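Local atomic coordinates of protein toll (Drosophila melanogaster, PDB entry 4LXR), a protein that serves as a cell-surface receptor for the cleaved cytokine Spaetzle C-106, triggering antifungal defence and establishing dorsal-ventral polarity in the embryo. Residues G188-M193 against T218-I223; I247-N252 against Q259-H264; I423-P428 against N439-Y444; I621-G626 against H630-P635; R749-C754 against P760-E765. One frame throughout, in Å; residues are numbered along the deposited sequence.

Contact 1: G188-M193 against T218-I223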
# COMPACT_ATOMS: atom_id res chain seq x y z
N GLY A 188 -5.14 21.00 47.81
CA GLY A 188 -5.45 20.03 48.86
C GLY A 188 -6.48 18.96 48.50
O GLY A 188 -7.31 18.60 49.34
N ILE A 189 -6.44 18.45 47.28
CA ILE A 189 -7.44 17.46 46.87
C ILE A 189 -6.96 16.01 46.97
O ILE A 189 -7.74 15.10 47.22
CB ILE A 189 -7.98 17.72 45.44
CG1 ILE A 189 -6.87 17.51 44.40
CG2 ILE A 189 -8.57 19.13 45.35
CD1 ILE A 189 -7.33 17.77 42.98
N PHE A 190 -5.66 15.81 46.80
CA PHE A 190 -5.11 14.46 46.71
C PHE A 190 -5.24 13.64 48.01
O PHE A 190 -5.37 12.41 47.97
CB PHE A 190 -3.68 14.53 46.23
CG PHE A 190 -3.54 15.05 44.83
CD1 PHE A 190 -3.92 14.26 43.75
CD2 PHE A 190 -3.05 16.32 44.60
CE1 PHE A 190 -3.80 14.74 42.47
CE2 PHE A 190 -2.94 16.81 43.32
CZ PHE A 190 -3.31 16.01 42.25
N GLY A 191 -5.23 14.33 49.14
CA GLY A 191 -5.48 13.67 50.42
C GLY A 191 -6.89 13.09 50.48
O GLY A 191 -7.17 12.22 51.30
N LYS A 192 -7.77 13.56 49.61
CA LYS A 192 -9.14 13.06 49.56
C LYS A 192 -9.25 11.78 48.73
O LYS A 192 -10.21 11.03 48.89
CB LYS A 192 -10.08 14.12 48.98
CG LYS A 192 -10.38 15.27 49.92
CD LYS A 192 -11.04 14.74 51.19
CE LYS A 192 -11.27 15.82 52.25
NZ LYS A 192 -12.13 15.31 53.34
N MET A 193 -8.29 11.56 47.84
CA MET A 193 -8.34 10.46 46.88
C MET A 193 -7.05 9.65 46.96
O MET A 193 -6.21 9.72 46.05
CB MET A 193 -8.55 11.00 45.45
CG MET A 193 -9.79 11.90 45.30
SD MET A 193 -9.90 12.68 43.68
CE MET A 193 -8.54 13.86 43.80
N THR A 218 1.21 10.87 46.01
CA THR A 218 2.14 9.74 45.94
C THR A 218 1.55 8.48 45.32
O THR A 218 2.28 7.55 44.99
CB THR A 218 2.66 9.34 47.34
OG1 THR A 218 1.54 9.19 48.23
CG2 THR A 218 3.61 10.40 47.90
N SER A 219 0.24 8.43 45.20
CA SER A 219 -0.39 7.27 44.60
C SER A 219 -0.39 7.38 43.07
O SER A 219 -0.60 6.39 42.37
CB SER A 219 -1.83 7.16 45.11
OG SER A 219 -2.61 8.25 44.64
N VAL A 220 -0.15 8.59 42.57
CA VAL A 220 -0.40 8.88 41.15
C VAL A 220 0.60 8.16 40.22
O VAL A 220 1.80 8.30 40.37
CB VAL A 220 -0.45 10.40 40.86
CG1 VAL A 220 -0.45 10.70 39.32
CG2 VAL A 220 -1.66 11.04 41.52
N LEU A 221 0.07 7.41 39.26
CA LEU A 221 0.90 6.62 38.36
C LEU A 221 0.99 7.28 36.99
O LEU A 221 1.97 7.10 36.27
CB LEU A 221 0.33 5.20 38.22
CG LEU A 221 0.20 4.43 39.55
CD1 LEU A 221 -0.37 3.05 39.30
CD2 LEU A 221 1.54 4.33 40.25
N GLY A 222 -0.03 8.05 36.64
CA GLY A 222 -0.07 8.70 35.35
C GLY A 222 -0.51 10.15 35.42
O GLY A 222 -1.54 10.48 36.03
N ILE A 223 0.27 11.03 34.81
CA ILE A 223 -0.15 12.42 34.65
C ILE A 223 -0.01 12.88 33.19
O ILE A 223 1.06 12.73 32.56
CB ILE A 223 0.57 13.39 35.59
CG1 ILE A 223 0.05 14.81 35.33
CG2 ILE A 223 2.10 13.34 35.43
CD1 ILE A 223 0.67 15.83 36.23
O HOH W 1 -3.93 11.17 45.75
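F190 and V220 meet inside the leucine-rich-repeat solenoid of the Toll ectodomain, where a loop of the second repeat looks past the third to the start of the fourth. The packed part of the contact is apolar: CG2 of V220 lies 4.4 Å from CE1 of F190, coming obliquely to the ring. Both side chains are buried. CG1 of the preceding I189 sits 4.0 Å above the plane of the F190 ring, over its centre, so one face is backed from within its own loop. F190 recurs at the same 24-residue spacing as F166 and F214, consistent with the phenylalanine spine of leucine-rich repeats; M193 and I189 pack on F166, and I223 on F214.

The other side is looser and polar. M193 and S219 have no direct bond, and a water fills in between their oxygens. The hydroxyl of S219, held between the backbone N and the carbonyl carbon (chi1 67°), has its main partner in L196 O, which leaves the water a secondary one. Close by, T218 borders the N-acetylglucosamine carried by N243, and L221 packs on H109 of a Spaetzle C-106 chain. The water donates unequally: its bond to M193 O is 2.7 Å long, whereas the one to S219 OG, at 3.4 Å, is weak.

Contact 2: I247-N252 against Q259-H264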
# COMPACT_ATOMS: atom_id res chain seq x y z
N ILE A 247 4.33 10.00 32.03
CA ILE A 247 4.19 11.43 31.94
C ILE A 247 4.02 11.85 30.49
O ILE A 247 4.82 11.46 29.62
CB ILE A 247 5.39 12.14 32.56
CG1 ILE A 247 5.41 11.93 34.08
CG2 ILE A 247 5.34 13.61 32.25
CD1 ILE A 247 6.65 12.51 34.80
N ASN A 248 2.98 12.63 30.22
CA ASN A 248 2.79 13.17 28.88
C ASN A 248 2.88 14.69 28.85
O ASN A 248 2.03 15.38 29.41
CB ASN A 248 1.48 12.68 28.24
CG ASN A 248 1.41 12.99 26.74
OD1 ASN A 248 2.32 13.59 26.18
ND2 ASN A 248 0.34 12.55 26.09
N LEU A 249 3.91 15.20 28.17
CA LEU A 249 4.18 16.62 28.07
C LEU A 249 3.97 17.15 26.65
O LEU A 249 4.42 18.25 26.34
CB LEU A 249 5.62 16.91 28.45
CG LEU A 249 6.10 16.47 29.84
CD1 LEU A 249 7.58 16.83 30.05
CD2 LEU A 249 5.24 17.09 30.93
N SER A 250 3.30 16.36 25.80
CA SER A 250 3.22 16.65 24.37
C SER A 250 2.45 17.94 24.05
O SER A 250 1.75 18.50 24.89
CB SER A 250 2.58 15.48 23.59
OG SER A 250 3.32 14.28 23.74
N ALA A 251 2.60 18.40 22.81
CA ALA A 251 1.81 19.49 22.27
C ALA A 251 1.84 20.74 23.14
O ALA A 251 0.84 21.42 23.28
CB ALA A 251 0.37 19.03 22.00
N ASN A 252 2.99 21.01 23.73
CA ASN A 252 3.18 22.23 24.49
C ASN A 252 4.14 23.18 23.77
O ASN A 252 4.41 23.02 22.57
CB ASN A 252 3.61 21.92 25.93
CG ASN A 252 2.44 21.45 26.80
OD1 ASN A 252 1.47 22.20 26.98
ND2 ASN A 252 2.51 20.22 27.30
N GLN A 259 17.35 20.92 33.52
CA GLN A 259 18.05 19.73 33.95
C GLN A 259 17.45 19.26 35.26
O GLN A 259 17.12 20.09 36.12
CB GLN A 259 19.54 20.04 34.14
CG GLN A 259 20.37 18.82 34.52
CD GLN A 259 21.86 19.10 34.53
OE1 GLN A 259 22.28 20.22 34.24
NE2 GLN A 259 22.66 18.10 34.87
N GLY A 260 17.32 17.95 35.43
CA GLY A 260 16.81 17.40 36.67
C GLY A 260 15.29 17.34 36.78
O GLY A 260 14.76 17.08 37.85
N LEU A 261 14.59 17.60 35.67
CA LEU A 261 13.12 17.54 35.65
C LEU A 261 12.52 16.22 36.15
O LEU A 261 11.41 16.21 36.68
CB LEU A 261 12.58 17.85 34.24
CG LEU A 261 11.06 18.01 34.06
CD1 LEU A 261 10.53 19.14 34.92
CD2 LEU A 261 10.69 18.24 32.59
N PHE A 262 13.24 15.10 35.99
CA PHE A 262 12.71 13.81 36.45
C PHE A 262 13.52 13.15 37.55
O PHE A 262 13.34 11.97 37.82
CB PHE A 262 12.53 12.83 35.29
CG PHE A 262 11.73 13.38 34.15
CD1 PHE A 262 10.42 13.77 34.34
CD2 PHE A 262 12.29 13.52 32.89
CE1 PHE A 262 9.68 14.30 33.30
CE2 PHE A 262 11.56 14.04 31.85
CZ PHE A 262 10.25 14.43 32.05
N ASP A 263 14.39 13.92 38.21
CA ASP A 263 15.29 13.37 39.22
C ASP A 263 14.59 12.70 40.39
O ASP A 263 15.13 11.79 40.99
CB ASP A 263 16.24 14.45 39.74
CG ASP A 263 17.43 14.67 38.83
OD1 ASP A 263 17.36 14.27 37.64
OD2 ASP A 263 18.43 15.24 39.31
N HIS A 264 13.39 13.16 40.73
CA HIS A 264 12.64 12.57 41.84
C HIS A 264 11.60 11.55 41.38
O HIS A 264 10.86 11.00 42.20
CB HIS A 264 11.99 13.65 42.69
CG HIS A 264 12.98 14.56 43.35
ND1 HIS A 264 13.16 15.87 42.95
CD2 HIS A 264 13.86 14.34 44.35
CE1 HIS A 264 14.10 16.42 43.70
NE2 HIS A 264 14.54 15.51 44.55
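The F262 ring takes a leucine methyl at its rim and not on a face: CD1 of L249 lies near the ring plane, 4.1 Å from CZ of F262. One face of the same ring is covered by its own neighbour, with CG of L261 about 4.0 Å above the plane and shifted toward the rim. I247 slides past the ring in the opposite direction, and its CD1 comes within 3.8 Å of CE1 of F262. With CG anti to the carbonyl carbon (chi1 -53°), F262 sends the ring inward from a type I turn, G260 to D263. A thinner contact joins CD1 of L249 to CD2 of L261, 4.3 Å apart. These four buried side chains belong to the hydrophobic interior of one leucine-rich repeat, tying strand 246-248 to the loop that returns across the coil. Beyond them F262 reaches L268 and V271 of the next repeat. The strand side is fixed by polar side chains. N248 OD1 accepts from S250 N at 3.0 Å, an Asx turn, and from S250 OG at 2.7 Å; the hydroxyl lies in the carbonyl plane on a lone pair, the N-H well above it. N252 ND2 reaches L249 O at 2.9 Å and also I225 O, while N252 OD1 accepts from N228 N and I230 N, bonds characteristic of the asparagine ladder between repeats. At the Asx turn, S250 and the A251 that follows pack on N59 and A58 of a Spaetzle C-106 chain.

Contact 3: I423-P428 against N439-Y444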
# COMPACT_ATOMS: atom_id res chain seq x y z
N ILE A 423 21.88 3.66 -5.05
CA ILE A 423 22.70 2.46 -5.01
C ILE A 423 22.90 1.84 -6.39
O ILE A 423 21.94 1.45 -7.06
CB ILE A 423 22.06 1.41 -4.09
CG1 ILE A 423 21.88 2.00 -2.69
CG2 ILE A 423 22.91 0.16 -4.06
CD1 ILE A 423 20.88 1.24 -1.84
N ASP A 424 24.16 1.74 -6.82
CA ASP A 424 24.45 1.07 -8.09
C ASP A 424 25.29 -0.20 -7.92
O ASP A 424 25.55 -0.92 -8.90
CB ASP A 424 25.09 2.05 -9.09
CG ASP A 424 26.48 2.52 -8.68
OD1 ASP A 424 26.93 2.19 -7.56
OD2 ASP A 424 27.12 3.24 -9.48
N LEU A 425 25.72 -0.47 -6.70
CA LEU A 425 26.62 -1.59 -6.38
C LEU A 425 27.89 -1.62 -7.23
O LEU A 425 28.58 -2.64 -7.29
CB LEU A 425 25.88 -2.93 -6.42
CG LEU A 425 24.73 -3.12 -5.43
CD1 LEU A 425 24.19 -4.54 -5.53
CD2 LEU A 425 25.17 -2.80 -3.99
N GLN A 426 28.18 -0.50 -7.88
CA GLN A 426 29.48 -0.22 -8.50
C GLN A 426 29.94 -1.34 -9.42
O GLN A 426 31.05 -1.84 -9.27
CB GLN A 426 30.52 0.06 -7.41
CG GLN A 426 29.97 0.90 -6.25
CD GLN A 426 31.05 1.52 -5.38
OE1 GLN A 426 32.00 2.12 -5.88
NE2 GLN A 426 30.91 1.37 -4.07
N GLN A 427 29.10 -1.70 -10.38
CA GLN A 427 29.33 -2.89 -11.18
C GLN A 427 29.78 -2.63 -12.63
O GLN A 427 29.06 -2.00 -13.39
CB GLN A 427 28.07 -3.75 -11.17
CG GLN A 427 28.27 -5.10 -11.82
CD GLN A 427 29.32 -5.93 -11.12
OE1 GLN A 427 29.24 -6.17 -9.91
NE2 GLN A 427 30.30 -6.39 -11.87
N PRO A 428 30.97 -3.14 -13.00
CA PRO A 428 31.53 -2.99 -14.35
C PRO A 428 30.79 -3.81 -15.41
O PRO A 428 30.47 -4.98 -15.19
CB PRO A 428 32.97 -3.48 -14.20
CG PRO A 428 32.95 -4.36 -13.01
CD PRO A 428 31.96 -3.73 -12.08
N ASN A 439 28.72 -11.90 -6.12
CA ASN A 439 27.80 -11.74 -4.99
C ASN A 439 27.62 -10.27 -4.61
O ASN A 439 28.60 -9.53 -4.53
CB ASN A 439 28.26 -12.54 -3.77
CG ASN A 439 28.06 -14.03 -3.93
OD1 ASN A 439 27.08 -14.48 -4.54
ND2 ASN A 439 28.98 -14.81 -3.38
N SER A 440 26.37 -9.87 -4.39
CA SER A 440 26.05 -8.58 -3.79
C SER A 440 26.50 -8.54 -2.32
O SER A 440 26.77 -9.58 -1.73
CB SER A 440 24.54 -8.34 -3.88
OG SER A 440 23.87 -8.91 -2.76
N PRO A 441 26.58 -7.33 -1.73
CA PRO A 441 26.89 -7.20 -0.30
C PRO A 441 25.87 -7.90 0.61
O PRO A 441 26.13 -8.12 1.80
CB PRO A 441 26.84 -5.68 -0.06
CG PRO A 441 27.15 -5.09 -1.38
CD PRO A 441 26.56 -6.02 -2.41
N PHE A 442 24.71 -8.24 0.06
CA PHE A 442 23.64 -8.86 0.82
C PHE A 442 23.80 -10.37 0.90
O PHE A 442 23.01 -11.06 1.57
CB PHE A 442 22.30 -8.50 0.18
CG PHE A 442 22.18 -7.04 -0.13
CD1 PHE A 442 22.45 -6.09 0.85
CD2 PHE A 442 21.87 -6.61 -1.41
CE1 PHE A 442 22.37 -4.74 0.56
CE2 PHE A 442 21.79 -5.26 -1.70
CZ PHE A 442 22.03 -4.33 -0.71
N GLY A 443 24.83 -10.88 0.23
CA GLY A 443 25.02 -12.30 0.02
C GLY A 443 25.17 -13.15 1.26
O GLY A 443 24.98 -14.36 1.20
N TYR A 444 25.51 -12.52 2.38
CA TYR A 444 25.70 -13.25 3.63
C TYR A 444 24.37 -13.65 4.22
O TYR A 444 24.28 -14.56 5.04
CB TYR A 444 26.50 -12.40 4.64
CG TYR A 444 27.94 -12.18 4.22
CD1 TYR A 444 28.89 -13.18 4.37
CD2 TYR A 444 28.34 -10.98 3.65
CE1 TYR A 444 30.21 -12.99 3.97
CE2 TYR A 444 29.66 -10.78 3.25
CZ TYR A 444 30.59 -11.79 3.42
OH TYR A 444 31.90 -11.61 3.03
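L425 lays its forked end against the ring of P441, the two side chains meeting at a slant. CD2 does most of the touching, at 3.8 Å from CD of P441 and 4.0 Å from its CG. The other branch, CD1, meets CB of S440 and CD of P441, both at 4.2 Å. L425 has positive phi (53°) and its side chain sets out toward the facing loop; CG lies anti to the carbonyl carbon (chi1 -62°) and the chain then runs extended to CD1, carrying both methyls across. If an alanine stood here, both methyls would be gone and the P441 ring and S440 CB would probably be left without their partner from 423-428.

Each loop is shaped by a side chain that folds back on its own backbone. D424 OD1 accepts from Q426 N at 3.0 Å, which comes from well above the carboxylate plane; this is an Asx turn, and the same oxygen forms a salt bridge with R400. S440 OG, turned between its own N and carbonyl carbon, accepts from F442 N at 3.0 Å to make an ST turn. Its strongest partner is D464 OD2, with W465 NE1 a weak third.

The contact closes an enlarged loop of the leucine-rich-repeat solenoid. P428 occupies the N-cap position of helix 429-433, which lies between the two segments in the chain; P441 and F442 rest on I402 of strand 401-402, and F442 also on W465 of helix 463-467.

Contact 4: I621-G626 against H630-P635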
# COMPACT_ATOMS: atom_id res chain seq x y z
N ILE A 621 14.33 -9.69 -49.16
CA ILE A 621 14.88 -8.60 -49.96
C ILE A 621 13.80 -7.95 -50.81
O ILE A 621 13.29 -8.56 -51.76
CB ILE A 621 16.01 -9.07 -50.87
CG1 ILE A 621 17.14 -9.66 -50.04
CG2 ILE A 621 16.52 -7.93 -51.73
CD1 ILE A 621 18.22 -10.29 -50.89
N ASN A 622 13.45 -6.71 -50.47
CA ASN A 622 12.46 -5.93 -51.19
C ASN A 622 13.11 -4.86 -52.08
O ASN A 622 13.81 -3.98 -51.58
CB ASN A 622 11.52 -5.23 -50.19
CG ASN A 622 10.74 -6.20 -49.33
OD1 ASN A 622 10.14 -7.15 -49.83
ND2 ASN A 622 10.74 -5.97 -48.02
N CYS A 623 12.88 -4.92 -53.39
CA CYS A 623 13.33 -3.84 -54.28
C CYS A 623 12.18 -3.32 -55.12
O CYS A 623 11.78 -3.95 -56.10
CB CYS A 623 14.46 -4.29 -55.20
SG CYS A 623 15.80 -5.18 -54.42
N HIS A 624 11.65 -2.16 -54.75
CA HIS A 624 10.44 -1.65 -55.38
C HIS A 624 10.56 -0.22 -55.88
O HIS A 624 9.61 0.56 -55.82
CB HIS A 624 9.26 -1.80 -54.43
CG HIS A 624 9.05 -3.21 -53.97
ND1 HIS A 624 9.35 -3.63 -52.70
CD2 HIS A 624 8.62 -4.30 -54.64
CE1 HIS A 624 9.09 -4.92 -52.59
NE2 HIS A 624 8.64 -5.35 -53.76
N SER A 625 11.74 0.11 -56.41
CA SER A 625 11.94 1.40 -57.04
C SER A 625 11.17 1.49 -58.36
O SER A 625 10.93 2.58 -58.87
CB SER A 625 13.44 1.65 -57.27
OG SER A 625 14.17 1.53 -56.06
N GLY A 626 10.79 0.34 -58.91
CA GLY A 626 9.97 0.28 -60.11
C GLY A 626 10.70 0.57 -61.41
O GLY A 626 10.08 0.75 -62.45
N HIS A 630 17.52 -5.12 -64.39
CA HIS A 630 18.26 -6.31 -64.00
C HIS A 630 18.16 -6.56 -62.50
O HIS A 630 17.89 -5.65 -61.72
CB HIS A 630 19.74 -6.18 -64.39
CG HIS A 630 19.97 -6.13 -65.86
ND1 HIS A 630 20.20 -4.96 -66.54
CD2 HIS A 630 20.02 -7.12 -66.79
CE1 HIS A 630 20.38 -5.22 -67.83
NE2 HIS A 630 20.27 -6.53 -68.00
N VAL A 631 18.38 -7.81 -62.11
CA VAL A 631 18.46 -8.17 -60.71
C VAL A 631 19.77 -7.63 -60.14
O VAL A 631 20.85 -7.99 -60.61
CB VAL A 631 18.42 -9.69 -60.52
CG1 VAL A 631 18.71 -10.06 -59.06
CG2 VAL A 631 17.06 -10.24 -60.97
N PRO A 632 19.67 -6.76 -59.12
CA PRO A 632 20.88 -6.15 -58.55
C PRO A 632 21.69 -7.16 -57.74
O PRO A 632 21.17 -8.22 -57.39
CB PRO A 632 20.32 -5.07 -57.63
CG PRO A 632 18.99 -5.57 -57.23
CD PRO A 632 18.45 -6.32 -58.43
N ARG A 633 22.95 -6.82 -57.48
CA ARG A 633 23.84 -7.60 -56.62
C ARG A 633 23.20 -7.96 -55.28
O ARG A 633 22.82 -7.08 -54.52
CB ARG A 633 25.11 -6.79 -56.35
CG ARG A 633 25.78 -6.25 -57.59
CD ARG A 633 27.05 -5.47 -57.23
NE ARG A 633 27.95 -5.31 -58.36
CZ ARG A 633 29.13 -4.70 -58.31
NH1 ARG A 633 29.55 -4.18 -57.16
NH2 ARG A 633 29.88 -4.60 -59.39
N LEU A 634 23.11 -9.26 -55.00
CA LEU A 634 22.43 -9.74 -53.79
C LEU A 634 23.42 -10.18 -52.70
O LEU A 634 24.50 -10.67 -53.01
CB LEU A 634 21.46 -10.89 -54.12
CG LEU A 634 20.31 -10.56 -55.08
CD1 LEU A 634 19.36 -11.76 -55.29
CD2 LEU A 634 19.54 -9.34 -54.59
N PRO A 635 23.04 -10.00 -51.43
CA PRO A 635 23.88 -10.46 -50.32
C PRO A 635 23.83 -11.97 -50.19
O PRO A 635 22.82 -12.57 -50.53
CB PRO A 635 23.23 -9.82 -49.10
CG PRO A 635 21.80 -9.64 -49.48
CD PRO A 635 21.81 -9.33 -50.95
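I621 pushes its CD1 methyl into a notch between L634 and P635, in the cysteine-rich cap that begins the second leucine-rich-repeat block. One wall of the notch is the proline ring, whose CD lies 3.7 Å and CG 3.9 Å from I621 CD1. The other wall is the L634 methyl CD2, 4.0 Å from I621 CD1. I621 reaches this notch with CG1 anti to the carbonyl carbon (chi1 -60°) and the chain running straight on to CD1. L634 starts off across the line to the strand, and its CD2 branch makes the approach; the side chain also touches L646 and Y664.

Two residues along the strand side the pattern repeats more shallowly: the sulfur of C623 faces the ring of P632. Between these two bumps the segments are joined by side chains alone, without a hydrogen bond across. The loop 630-635 thus packs against strand 618-622 within the cap. I621 packs further on M644 and C610, and C623 on L648. The C623 sulfur is also bonded to C608 in a disulfide, and from there it lies 4.3 Å from CG of P632.

Contact 5: R749-C754 against P760-E765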
# COMPACT_ATOMS: atom_id res chain seq x y z
N ARG A 749 -4.33 -20.51 -62.37
CA ARG A 749 -4.50 -21.31 -63.58
C ARG A 749 -5.67 -20.82 -64.43
O ARG A 749 -5.56 -20.74 -65.64
CB ARG A 749 -4.69 -22.78 -63.24
CG ARG A 749 -4.73 -23.64 -64.46
CD ARG A 749 -4.77 -25.09 -64.09
NE ARG A 749 -6.00 -25.46 -63.40
CZ ARG A 749 -6.37 -26.71 -63.18
NH1 ARG A 749 -5.60 -27.72 -63.61
NH2 ARG A 749 -7.51 -26.95 -62.55
N ASN A 750 -6.79 -20.49 -63.78
CA ASN A 750 -8.00 -20.08 -64.49
C ASN A 750 -7.89 -18.72 -65.18
O ASN A 750 -8.70 -18.41 -66.06
CB ASN A 750 -9.22 -20.10 -63.56
CG ASN A 750 -9.59 -21.50 -63.09
OD1 ASN A 750 -9.71 -22.43 -63.90
ND2 ASN A 750 -9.76 -21.66 -61.78
N GLU A 751 -6.89 -17.93 -64.80
CA GLU A 751 -6.70 -16.59 -65.39
C GLU A 751 -5.66 -16.55 -66.51
O GLU A 751 -5.40 -15.49 -67.08
CB GLU A 751 -6.33 -15.56 -64.31
CG GLU A 751 -7.51 -15.07 -63.50
CD GLU A 751 -8.07 -16.16 -62.60
OE1 GLU A 751 -7.30 -16.74 -61.81
OE2 GLU A 751 -9.29 -16.44 -62.69
N MET A 752 -5.04 -17.69 -66.80
CA MET A 752 -4.14 -17.76 -67.95
C MET A 752 -4.92 -17.61 -69.28
O MET A 752 -5.97 -18.24 -69.48
CB MET A 752 -3.34 -19.06 -67.93
CG MET A 752 -2.42 -19.18 -66.72
SD MET A 752 -1.72 -20.84 -66.61
CE MET A 752 -0.63 -20.86 -68.05
N MET A 753 -4.41 -16.76 -70.15
CA MET A 753 -5.07 -16.41 -71.40
C MET A 753 -4.17 -16.74 -72.58
O MET A 753 -2.96 -16.49 -72.52
CB MET A 753 -5.38 -14.90 -71.42
CG MET A 753 -6.31 -14.44 -70.31
SD MET A 753 -7.92 -15.28 -70.36
CE MET A 753 -8.66 -14.54 -71.80
N CYS A 754 -4.76 -17.31 -73.62
CA CYS A 754 -4.13 -17.48 -74.93
C CYS A 754 -4.47 -16.27 -75.79
O CYS A 754 -5.65 -15.95 -75.98
CB CYS A 754 -4.69 -18.72 -75.63
SG CYS A 754 -4.30 -20.28 -74.82
N PRO A 760 -8.63 -13.29 -77.62
CA PRO A 760 -8.05 -13.85 -76.40
C PRO A 760 -9.02 -14.80 -75.69
O PRO A 760 -10.19 -14.45 -75.47
CB PRO A 760 -7.76 -12.61 -75.54
CG PRO A 760 -8.78 -11.62 -75.98
CD PRO A 760 -9.04 -11.89 -77.45
N THR A 761 -8.54 -15.99 -75.33
CA THR A 761 -9.38 -17.06 -74.83
C THR A 761 -8.74 -17.69 -73.59
O THR A 761 -7.53 -17.88 -73.57
CB THR A 761 -9.50 -18.16 -75.89
OG1 THR A 761 -9.94 -17.58 -77.12
CG2 THR A 761 -10.48 -19.24 -75.44
N ARG A 762 -9.53 -18.02 -72.57
CA ARG A 762 -8.99 -18.69 -71.39
C ARG A 762 -8.28 -19.99 -71.77
O ARG A 762 -8.82 -20.80 -72.54
CB ARG A 762 -10.06 -19.01 -70.36
CG ARG A 762 -10.61 -17.85 -69.56
CD ARG A 762 -11.46 -18.40 -68.42
NE ARG A 762 -12.47 -17.43 -67.98
CZ ARG A 762 -12.23 -16.43 -67.14
NH1 ARG A 762 -11.02 -16.25 -66.64
NH2 ARG A 762 -13.22 -15.60 -66.80
N MET A 763 -7.09 -20.19 -71.24
CA MET A 763 -6.34 -21.40 -71.53
C MET A 763 -7.08 -22.66 -71.08
O MET A 763 -7.02 -23.69 -71.77
CB MET A 763 -4.93 -21.33 -70.92
CG MET A 763 -4.10 -22.54 -71.30
SD MET A 763 -2.39 -22.48 -70.79
CE MET A 763 -1.77 -21.11 -71.75
N VAL A 764 -7.79 -22.58 -69.96
CA VAL A 764 -8.60 -23.71 -69.49
C VAL A 764 -9.71 -24.12 -70.45
O VAL A 764 -10.28 -25.19 -70.31
CB VAL A 764 -9.27 -23.49 -68.09
CG1 VAL A 764 -8.22 -23.41 -66.99
CG2 VAL A 764 -10.16 -22.25 -68.11
N GLU A 765 -10.03 -23.26 -71.42
CA GLU A 765 -11.01 -23.62 -72.44
C GLU A 765 -10.39 -24.31 -73.66
O GLU A 765 -11.11 -24.76 -74.55
CB GLU A 765 -11.85 -22.40 -72.85
CG GLU A 765 -12.83 -21.99 -71.76
CD GLU A 765 -13.70 -20.84 -72.17
OE1 GLU A 765 -14.01 -20.72 -73.37
OE2 GLU A 765 -14.06 -20.03 -71.29
O HOH W 2 -7.25 -20.19 -68.15
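M753 curls over the peptide joining T761 and R762: its CE lies 3.6 Å from C of T761, while SD rests 3.8 Å from CG of R762. The side chain leaves pointing away from the other strand, and bends at chi2 (-59°) and chi3 (-72°) bring its end back. With a serine in place of M753, this peptide and the start of the R762 chain would probably lose their cover. R762 runs extended past it, and NH1 donates to N750 O at 3.2 Å, above the carbonyl plane; E751 OE2 adds only a nearby opposite charge.

M752 and M763 overlap, CE of M752 3.6 Å from SD of M763, and both touch helix 733-740.

Backbone bonds run from C754 N to T761 O, T761 N to C754 O and, straight, M763 N to M752 O at 2.9 Å (179°). A water accepts from V764 N (3.0 Å), with R749 O and M752 O in donating reach, perhaps not both served at once. M753 and R762 form a non-hydrogen-bonded pair. C754, disulfide-bonded to C728, touches M763 with its sulfur. Together these make a short antiparallel beta hairpin flanked by 3-10 turns, in the C-terminal cysteine-rich cap of the second leucine-rich-repeat block.

In the fold
Contacts 1 and 2 adjoin in the first solenoid through strands 222-224 and 246-248: I223 CG2 packs on I247 CG1, and the centres of the two contacts are about 18 Å apart. Both are buried; contact 2 is apolar across the interface, contact 1 adds a water link, and each has other residues that touch Spaetzle. Contact 3, only partly buried, joins the loops before and after helix 429-433. Contact 4 repeats the strand-to-loop packing of contact 2 in a cysteine-rich cap, while contact 5 departs most: a partly exposed hairpin whose backbone hydrogen bonds do the joining. In both caps a cysteine of the contact (C623, C754) is in a disulfide.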